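Putative L-alanine-DL-glutamate epimerase (Burkholderia xenovorans, PDB 3GO2) binds magnesium and is probably a racemase or epimerase of the mandelate racemase/muconate lactonizing enzyme family. Local coordinates at residues D219-A224 against E245-S250; G228-L233 against L254-N259; L241-I246 against N338-E343. One frame throughout, in Å; residues are numbered along the deposited sequence.

Contact 1. Residues D219-A224 against E245-S250; sequences DLNFNA and EIDSYS. With MG (magnesium ion), chain B; MG (magnesium ion), chain C.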
loop_
_atom_site.group_PDB
_atom_site.type_symbol
_atom_site.label_atom_id
_atom_site.label_comp_id
_atom_site.label_asym_id
_atom_site.label_seq_id
_atom_site.Cartn_x
_atom_site.Cartn_y
_atom_site.Cartn_z
ATOM N N ASP A 219 -15.925 16.309 23.746
ATOM C CA ASP A 219 -15.538 14.903 23.922
ATOM C C ASP A 219 -16.738 14.022 23.628
ATOM O O ASP A 219 -17.786 14.078 24.312
ATOM C CB ASP A 219 -15.036 14.703 25.354
ATOM C CG ASP A 219 -14.322 13.389 25.583
ATOM O OD1 ASP A 219 -14.309 12.516 24.683
ATOM O OD2 ASP A 219 -13.792 13.225 26.714
ATOM N N LEU A 220 -16.558 13.167 22.626
ATOM C CA LEU A 220 -17.547 12.179 22.247
ATOM C C LEU A 220 -17.282 10.780 22.786
ATOM O O LEU A 220 -18.101 9.876 22.590
ATOM C CB LEU A 220 -17.648 12.133 20.728
ATOM C CG LEU A 220 -17.913 13.467 20.061
ATOM C CD1 LEU A 220 -17.887 13.294 18.504
ATOM C CD2 LEU A 220 -19.252 14.078 20.553
ATOM N N ASN A 221 -16.144 10.599 23.462
ATOM C CA ASN A 221 -15.756 9.320 24.025
ATOM C C ASN A 221 -15.938 8.204 22.970
ATOM O O ASN A 221 -15.484 8.369 21.849
ATOM C CB ASN A 221 -16.491 9.048 25.337
ATOM C CG ASN A 221 -16.061 9.974 26.466
ATOM O OD1 ASN A 221 -15.078 9.710 27.188
ATOM N ND2 ASN A 221 -16.780 11.039 26.623
ATOM N N PHE A 222 -16.589 7.098 23.337
ATOM C CA PHE A 222 -16.826 5.992 22.419
ATOM C C PHE A 222 -18.307 5.952 21.994
ATOM O O PHE A 222 -18.843 4.878 21.745
ATOM C CB PHE A 222 -16.532 4.644 23.096
ATOM C CG PHE A 222 -15.067 4.342 23.409
ATOM C CD1 PHE A 222 -14.299 3.555 22.539
ATOM C CD2 PHE A 222 -14.518 4.689 24.636
ATOM C CE1 PHE A 222 -12.994 3.191 22.876
ATOM C CE2 PHE A 222 -13.221 4.333 24.960
ATOM C CZ PHE A 222 -12.468 3.570 24.093
ATOM N N ASN A 223 -18.969 7.111 21.951
ATOM C CA ASN A 223 -20.440 7.148 21.859
ATOM C C ASN A 223 -21.066 7.054 20.482
ATOM O O ASN A 223 -22.293 7.155 20.365
ATOM C CB ASN A 223 -20.960 8.394 22.594
ATOM C CG ASN A 223 -20.729 8.294 24.078
ATOM O OD1 ASN A 223 -20.991 7.242 24.678
ATOM N ND2 ASN A 223 -20.194 9.352 24.688
ATOM N N ALA A 224 -20.269 6.805 19.455
ATOM C CA ALA A 224 -20.804 6.504 18.122
ATOM C C ALA A 224 -19.933 5.518 17.355
ATOM O O ALA A 224 -18.909 5.023 17.876
ATOM C CB ALA A 224 -20.966 7.801 17.331
ATOM N N GLU A 245 -12.977 15.011 20.332
ATOM C CA GLU A 245 -12.303 13.864 20.903
ATOM C C GLU A 245 -13.129 12.612 20.714
ATOM O O GLU A 245 -14.309 12.557 21.115
ATOM C CB GLU A 245 -12.071 14.149 22.388
ATOM C CG GLU A 245 -11.251 13.169 23.131
ATOM C CD GLU A 245 -10.921 13.654 24.571
ATOM O OE1 GLU A 245 -10.508 12.806 25.381
ATOM O OE2 GLU A 245 -11.029 14.868 24.875
ATOM N N ILE A 246 -12.508 11.620 20.070
ATOM C CA ILE A 246 -13.179 10.384 19.689
ATOM C C ILE A 246 -12.270 9.218 20.055
ATOM O O ILE A 246 -11.191 9.108 19.503
ATOM C CB ILE A 246 -13.443 10.334 18.179
ATOM C CG1 ILE A 246 -14.382 11.468 17.746
ATOM C CG2 ILE A 246 -14.034 8.943 17.780
ATOM C CD1 ILE A 246 -14.589 11.615 16.226
ATOM N N ASP A 247 -12.709 8.367 20.977
ATOM C CA ASP A 247 -12.008 7.137 21.294
ATOM C C ASP A 247 -12.500 6.047 20.348
ATOM O O ASP A 247 -13.686 5.936 20.069
ATOM C CB ASP A 247 -12.216 6.758 22.751
ATOM C CG ASP A 247 -11.635 7.767 23.673
ATOM O OD1 ASP A 247 -10.409 8.010 23.584
ATOM O OD2 ASP A 247 -12.411 8.334 24.467
ATOM N N SER A 248 -11.567 5.244 19.856
ATOM C CA SER A 248 -11.865 4.223 18.866
ATOM C C SER A 248 -10.806 3.154 18.901
ATOM O O SER A 248 -9.605 3.461 19.048
ATOM C CB SER A 248 -11.850 4.868 17.475
ATOM O OG SER A 248 -12.152 3.911 16.471
ATOM N N TYR A 249 -11.234 1.907 18.672
ATOM C CA TYR A 249 -10.318 0.811 18.455
ATOM C C TYR A 249 -10.207 0.435 16.958
ATOM O O TYR A 249 -9.753 -0.662 16.608
ATOM C CB TYR A 249 -10.771 -0.370 19.297
ATOM C CG TYR A 249 -10.643 -0.113 20.788
ATOM C CD1 TYR A 249 -9.448 0.314 21.318
ATOM C CD2 TYR A 249 -11.718 -0.315 21.661
ATOM C CE1 TYR A 249 -9.291 0.534 22.665
ATOM C CE2 TYR A 249 -11.561 -0.102 23.035
ATOM C CZ TYR A 249 -10.336 0.319 23.517
ATOM O OH TYR A 249 -10.128 0.545 24.858
ATOM N N SER A 250 -10.624 1.355 16.099
ATOM C CA SER A 250 -10.465 1.231 14.657
ATOM C C SER A 250 -9.594 2.357 14.090
ATOM O O SER A 250 -10.109 3.438 13.773
ATOM C CB SER A 250 -11.811 1.285 13.957
ATOM O OG SER A 250 -11.605 1.192 12.529
HETATM MG MG MG B . -12.009 11.926 27.355
HETATM MG MG MG C . -7.964 0.645 26.012
HETATM O O HOH W 1 -12.319 10.803 25.276
HETATM O O HOH W 2 -13.339 7.428 26.740
HETATM O O HOH W 3 -12.906 10.952 28.557
HETATM O O HOH W 4 -15.612 4.722 18.732
HETATM O O HOH W 5 -7.356 -1.369 27.095
HETATM O O HOH W 6 -6.458 -0.391 24.272
#

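Contact 2. Residues G228-L233 against L254-N259; sequences GYLKIL and LAYVRN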
loop_
_atom_site.group_PDB
_atom_site.type_symbol
_atom_site.label_atom_id
_atom_site.label_comp_id
_atom_site.label_asym_id
_atom_site.label_seq_id
_atom_site.Cartn_x
_atom_site.Cartn_y
_atom_site.Cartn_z
ATOM N N GLY A 228 -21.708 7.759 12.595
ATOM C CA GLY A 228 -22.333 8.755 13.491
ATOM C C GLY A 228 -21.392 9.899 13.808
ATOM O O GLY A 228 -21.827 11.043 13.887
ATOM N N TYR A 229 -20.107 9.618 14.008
ATOM C CA TYR A 229 -19.121 10.703 14.187
ATOM C C TYR A 229 -19.153 11.647 12.981
ATOM O O TYR A 229 -19.142 12.861 13.142
ATOM C CB TYR A 229 -17.707 10.141 14.439
ATOM C CG TYR A 229 -17.574 9.305 15.692
ATOM C CD1 TYR A 229 -17.819 9.849 16.935
ATOM C CD2 TYR A 229 -17.123 7.979 15.646
ATOM C CE1 TYR A 229 -17.685 9.106 18.089
ATOM C CE2 TYR A 229 -16.971 7.231 16.798
ATOM C CZ TYR A 229 -17.264 7.797 18.022
ATOM O OH TYR A 229 -17.110 7.085 19.184
ATOM N N LEU A 230 -19.228 11.106 11.769
ATOM C CA LEU A 230 -19.308 11.946 10.566
ATOM C C LEU A 230 -20.571 12.804 10.595
ATOM O O LEU A 230 -20.527 13.995 10.276
ATOM C CB LEU A 230 -19.272 11.094 9.307
ATOM C CG LEU A 230 -17.945 10.376 8.971
ATOM C CD1 LEU A 230 -18.143 9.113 8.056
ATOM C CD2 LEU A 230 -16.954 11.358 8.346
ATOM N N LYS A 231 -21.679 12.218 11.032
ATOM C CA LYS A 231 -22.933 12.967 11.109
ATOM C C LYS A 231 -22.777 14.152 12.086
ATOM O O LYS A 231 -23.253 15.273 11.825
ATOM C CB LYS A 231 -24.084 12.066 11.523
ATOM C CG LYS A 231 -24.495 11.127 10.392
ATOM C CD LYS A 231 -25.382 10.000 10.847
ATOM C CE LYS A 231 -26.734 10.460 11.312
ATOM N NZ LYS A 231 -27.722 10.577 10.233
ATOM N N ILE A 232 -22.094 13.902 13.197
ATOM C CA ILE A 232 -21.864 14.934 14.209
ATOM C C ILE A 232 -20.975 16.018 13.660
ATOM O O ILE A 232 -21.300 17.207 13.774
ATOM C CB ILE A 232 -21.290 14.351 15.514
ATOM C CG1 ILE A 232 -22.364 13.506 16.221
ATOM C CG2 ILE A 232 -20.741 15.507 16.406
ATOM C CD1 ILE A 232 -21.807 12.566 17.328
ATOM N N LEU A 233 -19.881 15.634 13.006
ATOM C CA LEU A 233 -18.970 16.618 12.414
ATOM C C LEU A 233 -19.634 17.472 11.330
ATOM O O LEU A 233 -19.357 18.662 11.221
ATOM C CB LEU A 233 -17.726 15.928 11.844
ATOM C CG LEU A 233 -16.862 15.223 12.885
ATOM C CD1 LEU A 233 -15.783 14.401 12.153
ATOM C CD2 LEU A 233 -16.210 16.208 13.875
ATOM N N LEU A 254 -11.291 5.669 12.482
ATOM C CA LEU A 254 -10.952 6.990 13.018
ATOM C C LEU A 254 -10.233 7.830 11.988
ATOM O O LEU A 254 -10.541 9.022 11.857
ATOM C CB LEU A 254 -10.150 6.889 14.301
ATOM C CG LEU A 254 -9.815 8.192 15.003
ATOM C CD1 LEU A 254 -11.101 8.960 15.395
ATOM C CD2 LEU A 254 -8.907 7.960 16.229
ATOM N N ALA A 255 -9.305 7.225 11.239
ATOM C CA ALA A 255 -8.628 7.970 10.176
ATOM C C ALA A 255 -9.604 8.472 9.105
ATOM O O ALA A 255 -9.441 9.567 8.583
ATOM C CB ALA A 255 -7.495 7.148 9.546
ATOM N N TYR A 256 -10.609 7.675 8.781
ATOM C CA TYR A 256 -11.635 8.096 7.818
ATOM C C TYR A 256 -12.367 9.317 8.364
ATOM O O TYR A 256 -12.594 10.311 7.655
ATOM C CB TYR A 256 -12.611 6.932 7.488
ATOM C CG TYR A 256 -13.532 7.298 6.364
ATOM C CD1 TYR A 256 -13.182 7.018 5.044
ATOM C CD2 TYR A 256 -14.704 7.994 6.595
ATOM C CE1 TYR A 256 -13.982 7.375 4.005
ATOM C CE2 TYR A 256 -15.524 8.392 5.538
ATOM C CZ TYR A 256 -15.148 8.094 4.245
ATOM O OH TYR A 256 -15.928 8.486 3.190
ATOM N N VAL A 257 -12.767 9.242 9.632
ATOM C CA VAL A 257 -13.438 10.346 10.275
ATOM C C VAL A 257 -12.569 11.601 10.240
ATOM O O VAL A 257 -13.047 12.673 9.845
ATOM C CB VAL A 257 -13.881 9.973 11.717
ATOM C CG1 VAL A 257 -14.414 11.200 12.445
ATOM C CG2 VAL A 257 -14.966 8.840 11.655
ATOM N N ARG A 258 -11.299 11.487 10.632
ATOM C CA ARG A 258 -10.443 12.676 10.656
ATOM C C ARG A 258 -10.331 13.299 9.261
ATOM O O ARG A 258 -10.405 14.524 9.094
ATOM C CB ARG A 258 -9.068 12.383 11.225
ATOM C CG ARG A 258 -8.222 13.642 11.429
ATOM C CD ARG A 258 -6.774 13.328 11.414
ATOM N NE ARG A 258 -5.951 14.533 11.569
ATOM C CZ ARG A 258 -4.667 14.596 11.250
ATOM N NH1 ARG A 258 -4.012 13.535 10.732
ATOM N NH2 ARG A 258 -4.015 15.725 11.430
ATOM N N ASN A 259 -10.166 12.448 8.250
ATOM C CA ASN A 259 -9.978 12.921 6.883
ATOM C C ASN A 259 -11.146 13.758 6.403
ATOM O O ASN A 259 -10.972 14.607 5.513
ATOM C CB ASN A 259 -9.761 11.733 5.954
ATOM C CG ASN A 259 -9.275 12.138 4.596
ATOM O OD1 ASN A 259 -8.500 13.091 4.458
ATOM N ND2 ASN A 259 -9.713 11.407 3.567
#

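Contact 3. Residues L241-I246 against N338-E343; sequences LFWVEI and NLRIME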
loop_
_atom_site.group_PDB
_atom_site.type_symbol
_atom_site.label_atom_id
_atom_site.label_comp_id
_atom_site.label_asym_id
_atom_site.label_seq_id
_atom_site.Cartn_x
_atom_site.Cartn_y
_atom_site.Cartn_z
ATOM N N LEU A 241 -14.345 24.669 17.158
ATOM C CA LEU A 241 -13.975 23.703 18.204
ATOM C C LEU A 241 -12.469 23.466 18.242
ATOM O O LEU A 241 -11.836 23.189 17.218
ATOM C CB LEU A 241 -14.680 22.357 17.993
ATOM C CG LEU A 241 -16.211 22.422 17.980
ATOM C CD1 LEU A 241 -16.872 21.135 17.505
ATOM C CD2 LEU A 241 -16.691 22.779 19.382
ATOM N N PHE A 242 -11.916 23.532 19.441
ATOM C CA PHE A 242 -10.486 23.341 19.686
ATOM C C PHE A 242 -10.091 21.925 19.306
ATOM O O PHE A 242 -9.074 21.692 18.662
ATOM C CB PHE A 242 -10.236 23.604 21.164
ATOM C CG PHE A 242 -8.819 23.455 21.617
ATOM C CD1 PHE A 242 -8.031 24.573 21.854
ATOM C CD2 PHE A 242 -8.293 22.211 21.923
ATOM C CE1 PHE A 242 -6.753 24.424 22.348
ATOM C CE2 PHE A 242 -6.995 22.075 22.386
ATOM C CZ PHE A 242 -6.236 23.178 22.621
ATOM N N TRP A 243 -10.937 20.977 19.693
ATOM C CA TRP A 243 -10.844 19.627 19.209
ATOM C C TRP A 243 -12.177 18.904 19.373
ATOM O O TRP A 243 -13.022 19.293 20.198
ATOM C CB TRP A 243 -9.668 18.853 19.829
ATOM C CG TRP A 243 -9.756 18.290 21.230
ATOM C CD1 TRP A 243 -10.833 17.692 21.840
ATOM C CD2 TRP A 243 -8.665 18.174 22.137
ATOM N NE1 TRP A 243 -10.481 17.242 23.087
ATOM C CE2 TRP A 243 -9.145 17.506 23.290
ATOM C CE3 TRP A 243 -7.303 18.543 22.082
ATOM C CZ2 TRP A 243 -8.330 17.236 24.381
ATOM C CZ3 TRP A 243 -6.501 18.276 23.160
ATOM C CH2 TRP A 243 -7.012 17.623 24.309
ATOM N N VAL A 244 -12.325 17.822 18.611
ATOM C CA VAL A 244 -13.387 16.844 18.827
ATOM C C VAL A 244 -12.671 15.530 19.153
ATOM O O VAL A 244 -11.833 15.038 18.399
ATOM C CB VAL A 244 -14.284 16.651 17.611
ATOM C CG1 VAL A 244 -15.332 15.570 17.893
ATOM C CG2 VAL A 244 -14.931 17.952 17.229
ATOM N N GLU A 245 -12.977 15.011 20.332
ATOM C CA GLU A 245 -12.303 13.864 20.903
ATOM C C GLU A 245 -13.129 12.612 20.714
ATOM O O GLU A 245 -14.309 12.557 21.115
ATOM C CB GLU A 245 -12.071 14.149 22.388
ATOM C CG GLU A 245 -11.251 13.169 23.131
ATOM C CD GLU A 245 -10.921 13.654 24.571
ATOM O OE1 GLU A 245 -10.508 12.806 25.381
ATOM O OE2 GLU A 245 -11.029 14.868 24.875
ATOM N N ILE A 246 -12.508 11.620 20.070
ATOM C CA ILE A 246 -13.179 10.384 19.689
ATOM C C ILE A 246 -12.270 9.218 20.055
ATOM O O ILE A 246 -11.191 9.108 19.503
ATOM C CB ILE A 246 -13.443 10.334 18.179
ATOM C CG1 ILE A 246 -14.382 11.468 17.746
ATOM C CG2 ILE A 246 -14.034 8.943 17.780
ATOM C CD1 ILE A 246 -14.589 11.615 16.226
ATOM N N ASN A 338 6.520 18.583 22.991
ATOM C CA ASN A 338 5.369 18.546 22.090
ATOM C C ASN A 338 4.044 18.441 22.868
ATOM O O ASN A 338 3.298 17.487 22.722
ATOM C CB ASN A 338 5.528 17.422 21.039
ATOM C CG ASN A 338 5.797 16.035 21.659
ATOM O OD1 ASN A 338 6.635 15.905 22.554
ATOM N ND2 ASN A 338 5.118 15.007 21.152
ATOM N N LEU A 339 3.784 19.444 23.718
ATOM C CA LEU A 339 2.627 19.460 24.609
ATOM C C LEU A 339 1.513 20.330 24.035
ATOM O O LEU A 339 1.684 21.551 23.867
ATOM C CB LEU A 339 3.015 19.978 25.999
ATOM C CG LEU A 339 1.888 20.118 27.023
ATOM C CD1 LEU A 339 1.416 18.755 27.550
ATOM C CD2 LEU A 339 2.341 21.021 28.189
ATOM N N ARG A 340 0.363 19.723 23.758
ATOM C CA ARG A 340 -0.766 20.476 23.214
ATOM C C ARG A 340 -1.404 21.413 24.237
ATOM O O ARG A 340 -1.632 22.615 23.959
ATOM C CB ARG A 340 -1.878 19.531 22.679
ATOM C CG ARG A 340 -3.049 20.306 22.047
ATOM C CD ARG A 340 -2.573 21.035 20.818
ATOM N NE ARG A 340 -3.539 21.937 20.217
ATOM C CZ ARG A 340 -3.670 23.231 20.517
ATOM N NH1 ARG A 340 -2.959 23.790 21.491
ATOM N NH2 ARG A 340 -4.548 23.965 19.860
ATOM N N ILE A 341 -1.722 20.830 25.389
ATOM C CA ILE A 341 -2.505 21.443 26.476
ATOM C C ILE A 341 -2.625 20.375 27.566
ATOM O O ILE A 341 -2.343 19.209 27.293
ATOM C CB ILE A 341 -3.905 21.867 25.991
ATOM C CG1 ILE A 341 -4.593 22.784 26.992
ATOM C CG2 ILE A 341 -4.803 20.660 25.708
ATOM C CD1 ILE A 341 -5.756 23.569 26.354
ATOM N N MET A 342 -3.027 20.753 28.787
ATOM C CA MET A 342 -3.255 19.783 29.875
ATOM C C MET A 342 -4.691 19.854 30.402
ATOM O O MET A 342 -5.214 20.917 30.716
ATOM C CB MET A 342 -2.261 19.945 31.048
ATOM C CG MET A 342 -2.529 19.003 32.263
ATOM S SD MET A 342 -1.096 18.982 33.391
ATOM C CE MET A 342 -2.018 18.553 34.917
ATOM N N GLU A 343 -5.331 18.700 30.469
ATOM C CA GLU A 343 -6.642 18.571 31.081
ATOM C C GLU A 343 -6.589 18.757 32.584
ATOM O O GLU A 343 -5.696 18.269 33.227
ATOM C CB GLU A 343 -7.170 17.147 30.816
ATOM C CG GLU A 343 -8.598 16.927 31.315
ATOM C CD GLU A 343 -9.129 15.543 31.010
ATOM O OE1 GLU A 343 -8.311 14.621 30.773
ATOM O OE2 GLU A 343 -10.373 15.390 31.009
HETATM O O HOH W 7 -6.633 22.816 18.152
#

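Contact 1. Residues D219-A224 against E245-S250
The carboxylates of Asp219 and Glu245 lie stacked on each other, their planes only 14° apart, and both turn one oxygen to the same magnesium ion: Asp219 OD2 at 2.3 Å and Glu245 OE1 at 2.6 Å. The two residues are paired in parallel register and so project on the same face of the sheet; with each CG trans to the main-chain nitrogen (chi1 -167° in Asp219), the carboxylates extend toward the metal. The metal probably offsets the repulsion between them, as may Lys163, in a salt bridge with Glu245 OE2; Glu269 completes the protein ligands. A water on the metal lies within hydrogen-bonding distance of Asp219 OD1 and Asp247 OD2, bringing a third acid near the metal's second shell. This is the metal site of the enolase superfamily, with acids at the C-terminal ends of successive strands of a TIM-like barrel; here strands 215-219 and 243-245 run parallel. Just past the strand ends the backbones are joined by Leu220 N to Glu245 O at 2.8 Å and Asp247 N to Asn221 O at 2.9 Å. Asn221 N in turn donates to Asp219 OD1, closing an Asx turn that helps fix the carboxylate. Farther along, Asp247 CB sits over the centre of the Phe222 ring, a CH-pi contact at 3.4 Å from the centroid. Phe222 CE1 lies over a face of the Tyr249 ring, 3.6 Å from CE2, the two planes inclined at 42°. Tyr249 OH binds a second magnesium ion at 2.5 Å, shared with Thr270 O and with Pro78 O of a neighbouring subunit.

Contact 2. Residues G228-L233 against L254-N259
Val257 presents both its methyl groups to helix 226-235. The tightest touch is between Leu233 CD1 and Val257 CG1, at 3.5 Å closer than carbon atoms usually pack, with the two side chains crossing at about a right angle. The same CG1, placed anti to the backbone N (chi1 172°), also meets Tyr229 CB at 4.0 Å, while CG2 faces the branch point of Leu230, 4.3 Å from its CG. Leu230 divides its two methyls: CD2 comes up to Val257 CA, and CD1 approaches the Tyr256 ring at its edge, 3.7 Å from CE2. The helices are neighbours on the outside of the TIM-like barrel, joined through strand 243-245, and their short segments run almost parallel, 16° apart with the axes 9.8 Å from each other at closest approach. Such alignment is expected of successive helices in a beta/alpha barrel, and here the packing between them is wholly apolar. Beyond this first shell, the hydroxyl of Tyr229 accepts a hydrogen bond from Ala224 N, and its ring packs on Leu220 and Ile246, on the barrel side of the helix. The Tyr256 ring stacks with that of His260 in its own chain and makes a cation-pi contact with Arg258 of a neighbouring subunit. In this chain Arg258 points away from helix 226-235, forming a salt bridge with Asp287.

Contact 3. Residues L241-I246 against N338-E343
At the N-terminal end of strand 243-245 of the TIM-like barrel, the chain meets the segment leading into strand 342-344, with direct contact made by side chains. Phe242 and Arg340 reach out from opposite directions, and the ring's leading atom, Phe242 CZ, comes to rest over the centre of one guanidinium face, 3.3 Å from Arg340 CZ. The planes are 31° apart. The arginine leaves its backbone with CG trans to N and bends at chi2 (65°), which presents the flat of the guanidinium to the ring atom. One water then bridges the pair, donating to Phe242 O at 2.7 Å and accepting from Arg340 NH2 at 2.9 Å, in the guanidinium plane. Through a salt bridge from Arg340 NE to Glu227 of a neighbouring subunit, this end of the barrel meets the subunit interface. Ile341 wedges against both aromatic rings: its CD1 lies 3.8 Å from Phe242 CZ, and its CG2 3.9 Å from Trp243 CZ3. The indole also meets Arg340 CG at its edge and packs on Tyr122, Val288 and Ile290. Trp243 NE1 gives a weak hydrogen bond to Glu245 OE2, which is chiefly in a salt bridge with Lys163, so the indole reaches a carboxylate whose other oxygen binds magnesium.

Read from the N terminus, the chain leaves strand 215-219 through residues 219-224, follows helix 226-235, enters strand 243-245 and continues into helix 251-259. Contact 1 closes this loop at the C-terminal ends of the two strands, and contact 2 closes a similar one between the two helices; their segments alternate, so the two loops cross. They meet where a tyrosine of the first helix reaches the loop of contact 1. Contact 3 begins on the segment where contact 1 ends, sharing Glu245 and Ile246, and spans a much longer loop to 338-343, which crosses that of contact 2. Ile246 and Val244 pack on side chains of contact 2, so strand 243-245 joins metal site, outer helices and barrel interior.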